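Local coordinates for protein putative hydantoin racemase (PDB 3QVK) that probably racemises 5-monosubstituted hydantoins, interconverting the D and L forms of compounds such as 5-benzylhydantoin and 5-isobutylhydantoin, at residues Ile144-Leu149 with Gly156-Lys161; Gln91-Gly96 with Lys209-Leu214. All blocks are in the same frame, centred on the assembly; numbering follows the deposited sequence.

Contact 1. Residues Ile144-Leu149 with Gly156-Lys161. With 2AL (1-(2,5-dioxo-2,5-dihydro-1H-imidazol-4-yl)urea), chain C.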
# COMPACT_ATOMS: atom_id res chain seq x y z
N ILE A 144 -26.66 -2.62 8.15
CA ILE A 144 -27.89 -2.39 8.91
C ILE A 144 -28.40 -3.63 9.65
O ILE A 144 -29.39 -3.56 10.38
CB ILE A 144 -29.03 -1.79 8.02
CG1 ILE A 144 -29.33 -2.70 6.82
CG2 ILE A 144 -28.66 -0.37 7.58
CD1 ILE A 144 -30.67 -2.42 6.15
N ASP A 145 -27.70 -4.75 9.45
CA ASP A 145 -28.01 -6.05 10.08
C ASP A 145 -29.42 -6.57 9.78
O ASP A 145 -30.13 -7.07 10.67
CB ASP A 145 -27.73 -6.01 11.60
CG ASP A 145 -27.53 -7.41 12.19
OD1 ASP A 145 -27.49 -7.52 13.44
OD2 ASP A 145 -27.41 -8.39 11.43
N LEU A 146 -29.82 -6.45 8.52
CA LEU A 146 -31.05 -7.06 8.02
C LEU A 146 -30.75 -7.78 6.70
O LEU A 146 -29.87 -7.34 5.95
CB LEU A 146 -32.14 -6.00 7.81
CG LEU A 146 -32.84 -5.38 9.03
CD1 LEU A 146 -33.87 -4.37 8.56
CD2 LEU A 146 -33.50 -6.44 9.92
N PRO A 147 -31.48 -8.87 6.42
CA PRO A 147 -31.30 -9.59 5.15
C PRO A 147 -31.57 -8.69 3.94
O PRO A 147 -32.32 -7.72 4.05
CB PRO A 147 -32.33 -10.72 5.22
CG PRO A 147 -33.30 -10.30 6.27
CD PRO A 147 -32.50 -9.53 7.26
N VAL A 148 -30.95 -9.01 2.81
CA VAL A 148 -31.06 -8.22 1.58
C VAL A 148 -32.52 -7.95 1.18
O VAL A 148 -32.88 -6.82 0.84
CB VAL A 148 -30.27 -8.87 0.41
CG1 VAL A 148 -30.55 -8.16 -0.91
CG2 VAL A 148 -28.78 -8.87 0.70
N LEU A 149 -33.35 -8.98 1.25
CA LEU A 149 -34.74 -8.90 0.80
C LEU A 149 -35.68 -8.15 1.76
O LEU A 149 -36.86 -7.97 1.45
CB LEU A 149 -35.29 -10.30 0.48
CG LEU A 149 -34.58 -11.09 -0.63
CD1 LEU A 149 -35.11 -12.51 -0.71
CD2 LEU A 149 -34.69 -10.39 -1.98
N GLY A 156 -40.83 -1.15 5.47
CA GLY A 156 -40.14 0.14 5.50
C GLY A 156 -39.08 0.23 6.58
O GLY A 156 -38.46 1.28 6.77
N LEU A 157 -38.86 -0.88 7.28
CA LEU A 157 -37.89 -0.96 8.37
C LEU A 157 -36.45 -0.81 7.88
O LEU A 157 -35.67 -0.05 8.46
CB LEU A 157 -38.05 -2.27 9.15
CG LEU A 157 -37.18 -2.52 10.39
CD1 LEU A 157 -37.60 -1.63 11.56
CD2 LEU A 157 -37.22 -3.99 10.78
N ALA A 158 -36.11 -1.53 6.81
CA ALA A 158 -34.77 -1.48 6.22
C ALA A 158 -34.45 -0.08 5.68
O ALA A 158 -33.34 0.41 5.84
CB ALA A 158 -34.62 -2.53 5.14
N GLN A 159 -35.45 0.54 5.05
CA GLN A 159 -35.32 1.89 4.51
C GLN A 159 -35.05 2.93 5.60
O GLN A 159 -34.23 3.82 5.43
CB GLN A 159 -36.57 2.28 3.71
CG GLN A 159 -36.69 1.64 2.33
CD GLN A 159 -37.17 0.19 2.36
OE1 GLN A 159 -37.57 -0.33 3.40
NE2 GLN A 159 -37.13 -0.47 1.20
N GLU A 160 -35.75 2.79 6.73
CA GLU A 160 -35.56 3.67 7.88
C GLU A 160 -34.21 3.45 8.54
O GLU A 160 -33.56 4.41 8.98
CB GLU A 160 -36.71 3.51 8.89
CG GLU A 160 -36.63 4.43 10.12
CD GLU A 160 -36.56 5.92 9.77
OE1 GLU A 160 -37.24 6.36 8.81
OE2 GLU A 160 -35.82 6.65 10.46
N LYS A 161 -33.78 2.19 8.61
CA LYS A 161 -32.47 1.85 9.16
C LYS A 161 -31.32 2.38 8.31
O LYS A 161 -30.28 2.76 8.84
CB LYS A 161 -32.34 0.33 9.37
CG LYS A 161 -32.90 -0.15 10.69
CD LYS A 161 -32.78 -1.66 10.82
CE LYS A 161 -33.00 -2.12 12.26
NZ LYS A 161 -31.79 -1.91 13.10
C4 2AL C . -26.53 -7.68 -2.77
C5 2AL C . -27.20 -6.94 -3.73
O5 2AL C . -26.94 -5.79 -4.08
N7 2AL C . -28.19 -7.69 -4.20
C8 2AL C . -28.12 -8.86 -3.55
O8 2AL C . -28.88 -9.80 -3.74
N9 2AL C . -27.11 -8.87 -2.68
N3 2AL C . -25.46 -7.29 -2.06
C2 2AL C . -25.57 -6.61 -0.91
N1 2AL C . -26.79 -6.30 -0.48
O2 2AL C . -24.57 -6.28 -0.28

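Contact 2. Residues Gln91-Gly96 with Lys209-Leu214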
# COMPACT_ATOMS: atom_id res chain seq x y z
N GLN A 91 -19.23 -8.13 -25.76
CA GLN A 91 -18.55 -7.22 -26.68
C GLN A 91 -18.67 -5.79 -26.17
O GLN A 91 -17.69 -5.05 -26.12
CB GLN A 91 -19.13 -7.35 -28.09
CG GLN A 91 -18.27 -6.71 -29.17
CD GLN A 91 -18.74 -7.04 -30.58
OE1 GLN A 91 -19.94 -7.03 -30.87
NE2 GLN A 91 -17.79 -7.34 -31.46
N GLY A 92 -19.89 -5.40 -25.78
CA GLY A 92 -20.14 -4.10 -25.18
C GLY A 92 -19.61 -4.03 -23.76
O GLY A 92 -19.32 -5.07 -23.16
N PRO A 93 -19.48 -2.81 -23.20
CA PRO A 93 -18.96 -2.63 -21.85
C PRO A 93 -19.87 -3.23 -20.77
O PRO A 93 -21.09 -3.24 -20.92
CB PRO A 93 -18.90 -1.11 -21.70
CG PRO A 93 -19.89 -0.58 -22.69
CD PRO A 93 -19.80 -1.52 -23.85
N VAL A 94 -19.25 -3.74 -19.71
CA VAL A 94 -19.97 -4.30 -18.56
C VAL A 94 -19.56 -3.53 -17.31
O VAL A 94 -18.38 -3.50 -16.95
CB VAL A 94 -19.69 -5.81 -18.37
CG1 VAL A 94 -20.59 -6.38 -17.28
CG2 VAL A 94 -19.90 -6.57 -19.68
N ILE A 95 -20.54 -2.92 -16.65
CA ILE A 95 -20.29 -2.09 -15.46
C ILE A 95 -21.00 -2.67 -14.24
O ILE A 95 -22.20 -2.95 -14.28
CB ILE A 95 -20.74 -0.61 -15.68
CG1 ILE A 95 -20.18 -0.04 -16.99
CG2 ILE A 95 -20.37 0.26 -14.48
CD1 ILE A 95 -18.65 0.03 -17.08
N GLY A 96 -20.25 -2.85 -13.15
CA GLY A 96 -20.83 -3.28 -11.88
C GLY A 96 -21.39 -2.09 -11.12
O GLY A 96 -20.91 -0.96 -11.29
N LYS A 209 -25.51 5.22 -16.56
CA LYS A 209 -24.88 6.41 -17.12
C LYS A 209 -23.46 6.13 -17.63
O LYS A 209 -23.03 6.74 -18.61
CB LYS A 209 -24.87 7.56 -16.10
CG LYS A 209 -26.23 7.93 -15.49
CD LYS A 209 -27.35 8.07 -16.53
CE LYS A 209 -27.24 9.37 -17.32
NZ LYS A 209 -28.31 9.45 -18.36
N MET A 210 -22.76 5.22 -16.96
CA MET A 210 -21.42 4.81 -17.39
C MET A 210 -21.45 4.06 -18.72
O MET A 210 -20.61 4.30 -19.58
CB MET A 210 -20.72 3.97 -16.31
CG MET A 210 -20.37 4.71 -15.02
SD MET A 210 -19.47 6.26 -15.24
CE MET A 210 -20.81 7.45 -15.25
N VAL A 211 -22.42 3.17 -18.88
CA VAL A 211 -22.61 2.44 -20.14
C VAL A 211 -22.95 3.41 -21.27
O VAL A 211 -22.36 3.35 -22.35
CB VAL A 211 -23.69 1.33 -20.03
CG1 VAL A 211 -23.95 0.69 -21.38
CG2 VAL A 211 -23.27 0.26 -19.03
N GLU A 212 -23.90 4.32 -21.01
CA GLU A 212 -24.28 5.36 -21.96
C GLU A 212 -23.08 6.23 -22.36
O GLU A 212 -22.90 6.54 -23.54
CB GLU A 212 -25.38 6.25 -21.39
CG GLU A 212 -26.77 5.61 -21.39
CD GLU A 212 -27.81 6.47 -20.70
OE1 GLU A 212 -27.44 7.31 -19.85
OE2 GLU A 212 -29.01 6.30 -21.00
N SER A 213 -22.27 6.60 -21.37
CA SER A 213 -21.08 7.40 -21.60
C SER A 213 -20.07 6.70 -22.51
O SER A 213 -19.60 7.29 -23.48
CB SER A 213 -20.41 7.77 -20.26
OG SER A 213 -21.26 8.60 -19.49
N LEU A 214 -19.76 5.45 -22.19
CA LEU A 214 -18.80 4.66 -22.96
C LEU A 214 -19.24 4.42 -24.40
O LEU A 214 -18.42 4.47 -25.32
CB LEU A 214 -18.49 3.33 -22.25
CG LEU A 214 -17.66 3.42 -20.96
CD1 LEU A 214 -17.84 2.16 -20.12
CD2 LEU A 214 -16.18 3.67 -21.24

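Contact 1. Residues Ile144-Leu149 with Gly156-Lys161
Ile144 and Lys161 bring the two backbones closest, CA to CA 6.2 Å, as the loop leaving strand 138-143 runs past the first turn of helix 157-172. The contact is made by side chains and is almost entirely apolar. Leu146 does most of the work through one branch: its CD1 sits 3.8 Å from Ala158 CA, over the helix backbone. The same methyl meets the tip of Leu157, with Leu146 CD1 and Leu157 CD2 4.0 Å apart. The aliphatic chain of Lys161 crosses Leu146 at about a right angle, putting Lys161 CD 3.7 Å from Leu146 CD1. This lysine contributes as a hydrocarbon: it stays extended until its last bond, where chi4 of -79° turns Lys161 NZ toward Ile144 O, 4.0 Å away. Ile144 fills the other end of the contact with both arms. Ile144 CG2 lies 3.7 Å from Lys161 O, while Ile144 CD1 reaches Ala158 CB at 4.1 Å. That split follows from chi1 of 57°, which tucks CG1 between the backbone N and the carbonyl carbon and points the ethyl arm at Ala158. The small Ala158 thus receives methyls from Ile144 and Leu146 alike.

Farther along the loop, Val148 faces the bound dioxo-dihydroimidazolyl urea (2AL), with Val148 CG2 3.5 Å from N1 of that molecule; Asn10, Ile45, Phe78 and Gly183 supply hydrogen bonds to the ligand. The backbone N of Val148 is itself anchored by Glu46, and the Val148 side chain also packs against Met15 of helix 13-26. One short connection therefore leans on helix 157-172 and lines the ligand site, while Ile144 remains joined by backbone hydrogen bonding to Thr116, at the end of the neighbouring strand 112-116.

Contact 2. Residues Gln91-Gly96 with Lys209-Leu214
Ile95 and Pro93 meet Val211, Met210 and Leu214 where strand 94-96 runs nearly antiparallel to the segment 209-214 of helix 203-216, the short axes 8.6 Å apart at 153°. Apolar packing makes up the whole of the meeting. Ile95 is at its centre: Ile95 CG1 lies 3.7 Å from Val211 CG2, the two side chains sliding past one another in opposite directions. Met210 crosses Ile95 at about a right angle and touches it near its root, Met210 CB to Ile95 CG1 being 4.1 Å; the thioether then turns away, toward Met104 of helix 97-108. Leu214 reaches out tip to tip, its CD1 3.8 Å from Ile95 CD1. The same leucine methyl also packs beside Pro93, with Leu214 CD1 to Pro93 CB again 3.8 Å, so a single methyl touches both Pro93 and Ile95.

The polar side-chain bonds within the two segments all lie in the helix. Ser213 OG turns back on the preceding turn and donates to Lys209 O over 2.7 Å, tilted 32° out of the carbonyl plane. That oxygen is gripped twice, because Ser213 N binds it from the opposite face. Lys209 NZ forms a salt bridge to Glu212 OE1 at 2.7 Å, using the carboxylate's syn lone pair. Beyond the pair, Val26 O accepts from Lys209 NZ, and Glu212 OE2 is held by Thr31 and Ala28.

Ser213 packs on Ser213 of the second subunit, and Ile95 on Met107 of that subunit, so both helix and strand take part in a subunit interface. With neither hydrogen bond nor salt bridge between the two segments, the hold of helix on strand rests on buried hydrocarbon, while the Ser213 hydroxyl is satisfied within the helix and Lys209 NZ by Glu212 and Val26 O.

In the fold
Both contacts are apolar side-chain packings, but they sit on opposite sides of the chain's centre, their centres about 29 Å apart, and share no secondary-structure element. Contact 2 is core: five buried residues join the strand outermost within this chain in one parallel sheet to a helix from far along the chain, at a subunit interface. Contact 1 is local and only partly buried, linking a loop to the helix that soon follows it at the end of the other sheet. Contact 1 also borders the ligand through Val148, whereas the side chain of Ile95 in contact 2 is about 14 Å from it. In sequence, contact 1 is nested inside the span closed by contact 2.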